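Local coordinates for CaaX farnesyltransferase beta subunit Ram1 (Aspergillus fumigatus, PDB 4L9P), which probably transfers, as the peptide-binding zinc subunit of a heterodimer with an alpha subunit, a farnesyl group from farnesyl diphosphate to the cysteine of C-terminal CaaX sequences, at residues 368-371 with 372-376. Numbering follows the deposited sequence.
With FII ([(3,7,11-trimethyl-dodeca-2,6,10-trienyloxycarbamoyl)-methyl]-phosphonic acid), chain Q.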
loop_
_atom_site.group_PDB
_atom_site.type_symbol
_atom_site.label_atom_id
_atom_site.label_comp_id
_atom_site.label_asym_id
_atom_site.label_seq_id
_atom_site.Cartn_x
_atom_site.Cartn_y
_atom_site.Cartn_z
ATOM N N TYR B 368 -0.098 6.943 -5.596
ATOM C CA TYR B 368 0.285 5.635 -6.144
ATOM C C TYR B 368 1.450 5.790 -7.135
ATOM O O TYR B 368 1.996 4.786 -7.564
ATOM C CB TYR B 368 -0.915 4.881 -6.778
ATOM C CG TYR B 368 -2.004 4.622 -5.721
ATOM C CD1 TYR B 368 -1.641 4.104 -4.475
ATOM C CD2 TYR B 368 -3.305 4.986 -5.965
ATOM C CE1 TYR B 368 -2.627 3.908 -3.440
ATOM C CE2 TYR B 368 -4.300 4.798 -4.986
ATOM C CZ TYR B 368 -3.913 4.297 -3.737
ATOM O OH TYR B 368 -4.867 4.087 -2.763
ATOM N N SER B 369 1.777 7.035 -7.517
ATOM C CA SER B 369 2.986 7.201 -8.321
ATOM C C SER B 369 4.182 6.594 -7.595
ATOM O O SER B 369 5.087 6.018 -8.254
ATOM C CB SER B 369 3.250 8.698 -8.534
ATOM O OG SER B 369 2.089 9.299 -9.066
ATOM N N HIS B 370 4.197 6.632 -6.246
ATOM C CA HIS B 370 5.135 5.859 -5.475
ATOM C C HIS B 370 4.688 4.439 -5.228
ATOM O O HIS B 370 5.382 3.466 -5.616
ATOM C CB HIS B 370 5.426 6.508 -4.145
ATOM C CG HIS B 370 6.135 5.572 -3.226
ATOM N ND1 HIS B 370 7.393 5.060 -3.524
ATOM C CD2 HIS B 370 5.741 4.983 -2.052
ATOM C CE1 HIS B 370 7.734 4.190 -2.569
ATOM N NE2 HIS B 370 6.753 4.121 -1.668
ATOM N N TRP B 371 3.495 4.232 -4.645
ATOM C CA TRP B 371 3.224 2.846 -4.161
ATOM C C TRP B 371 3.192 1.862 -5.322
ATOM O O TRP B 371 3.711 0.749 -5.185
ATOM C CB TRP B 371 1.887 2.782 -3.394
ATOM C CG TRP B 371 1.849 3.719 -2.198
ATOM C CD1 TRP B 371 1.054 4.828 -2.036
ATOM C CD2 TRP B 371 2.678 3.651 -1.041
ATOM N NE1 TRP B 371 1.335 5.460 -0.849
ATOM C CE2 TRP B 371 2.332 4.767 -0.207
ATOM C CE3 TRP B 371 3.649 2.759 -0.612
ATOM C CZ2 TRP B 371 2.989 5.029 1.007
ATOM C CZ3 TRP B 371 4.303 3.018 0.582
ATOM C CH2 TRP B 371 3.944 4.138 1.394
ATOM N N VAL B 372 2.531 2.223 -6.442
ATOM C CA VAL B 372 2.553 1.364 -7.617
ATOM C C VAL B 372 3.846 1.614 -8.414
ATOM O O VAL B 372 4.496 0.653 -8.831
ATOM C CB VAL B 372 1.293 1.598 -8.480
ATOM C CG1 VAL B 372 1.395 0.880 -9.805
ATOM C CG2 VAL B 372 0.041 1.123 -7.700
ATOM N N GLY B 373 4.231 2.889 -8.624
ATOM C CA GLY B 373 5.378 3.190 -9.507
ATOM C C GLY B 373 6.640 2.471 -9.042
ATOM O O GLY B 373 7.384 1.903 -9.852
ATOM N N ASN B 374 6.902 2.464 -7.731
ATOM C CA ASN B 374 8.120 1.852 -7.228
ATOM C C ASN B 374 8.019 0.354 -7.066
ATOM O O ASN B 374 9.049 -0.302 -6.761
ATOM C CB ASN B 374 8.608 2.542 -5.947
ATOM C CG ASN B 374 9.526 3.722 -6.281
ATOM O OD1 ASN B 374 10.400 3.589 -7.190
ATOM N ND2 ASN B 374 9.416 4.825 -5.544
ATOM N N CYS B 375 6.834 -0.240 -7.338
ATOM C CA CYS B 375 6.839 -1.697 -7.540
ATOM C C CYS B 375 7.592 -2.055 -8.818
ATOM O O CYS B 375 8.157 -3.169 -8.928
ATOM C CB CYS B 375 5.442 -2.290 -7.693
ATOM S SG CYS B 375 4.522 -2.310 -6.111
ATOM N N TRP B 376 7.606 -1.149 -9.805
ATOM C CA TRP B 376 8.172 -1.520 -11.107
ATOM C C TRP B 376 9.680 -1.842 -11.102
ATOM O O TRP B 376 10.082 -2.862 -11.679
ATOM C CB TRP B 376 7.821 -0.481 -12.195
ATOM C CG TRP B 376 6.370 -0.671 -12.610
ATOM C CD1 TRP B 376 5.281 0.199 -12.387
ATOM C CD2 TRP B 376 5.819 -1.823 -13.295
ATOM N NE1 TRP B 376 4.120 -0.356 -12.925
ATOM C CE2 TRP B 376 4.411 -1.580 -13.475
ATOM C CE3 TRP B 376 6.369 -3.028 -13.762
ATOM C CZ2 TRP B 376 3.569 -2.486 -14.114
ATOM C CZ3 TRP B 376 5.500 -3.976 -14.371
ATOM C CH2 TRP B 376 4.126 -3.675 -14.549
HETATM C C1 FII Q . 4.553 2.158 4.585
HETATM C C2 FII Q . 3.066 2.381 4.651
HETATM C C6 FII Q . 2.542 2.785 5.964
HETATM C C10 FII Q . 2.236 1.816 3.572
HETATM C C11 FII Q . 0.709 1.883 3.551
HETATM C C12 FII Q . 0.311 3.058 2.611
HETATM C C15 FII Q . -1.113 3.065 2.062
HETATM C C18 FII Q . -1.554 4.194 1.139
HETATM C C22 FII Q . -2.095 2.225 2.814
HETATM C C23 FII Q . -3.385 1.939 2.061
HETATM C C24 FII Q . -4.414 1.332 2.937
HETATM C C27 FII Q . -5.773 1.472 2.329
HETATM C C30 FII Q . -6.191 0.330 1.420
HETATM C C34 FII Q . -6.738 2.250 3.141
HETATM C C35 FII Q . -8.223 2.272 2.845
HETATM O O36 FII Q . -8.638 3.560 2.428
HETATM N N42 FII Q . -7.973 4.081 1.352
HETATM C C43 FII Q . -8.705 3.960 0.161
HETATM O O44 FII Q . -9.807 3.401 0.055
HETATM C C45 FII Q . -8.013 4.614 -1.027
HETATM P P46 FII Q . -8.327 3.754 -2.655
HETATM O O49 FII Q . -8.113 2.310 -2.400
HETATM O O50 FII Q . -9.697 4.137 -3.123
HETATM O O51 FII Q . -7.228 4.367 -3.548
#
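Y368 O takes two backbone donors from the next turn, V372 N (i+4) at 2.8 Å and, nearly in line with the carbonyl, G373 N (i+5) at 3.1 Å. N374 N bonds to H370 O (i+4, 2.8 Å) and C375 N to V372 O (i+3); these bonds carry the chain from helix 368-371 to helix 375-384. Glycine suits G373 because the chain passes so close that G373 CA lies 3.1 Å from S369 O, in a CA-H...O contact.

One turn apart, H370 and N374 join their side chains: N374 ND2 donates an almost straight bond (178°) to H370 ND1 at 2.9 Å. H370 CG stands anti to its backbone N (chi1 167°), which brings the ring edge to the amide. Histidine offers ND1 as acceptor, and asparagine can donate through ND2 while N374 OD1 is hydrogen-bonded to T443 OG1. The imidazole also lies, at CD2, over one face of W371, whose opposite face carries the isoprenoid of FII, with W371 CH2 3.6 Å from FII C10. A broad apolar indole suits this wall, and its NE1 bonds to Y432. Tyrosine suits 368 because its long ring carries a donor hydroxyl to the phosphonate, Y368 OH to FII O51 at 2.5 Å, close to the zinc site.

Within the alpha-alpha toroid, N374 and C375 pack on helix 312-323, W376 on helix 338-346, and H370 on helix 431-444.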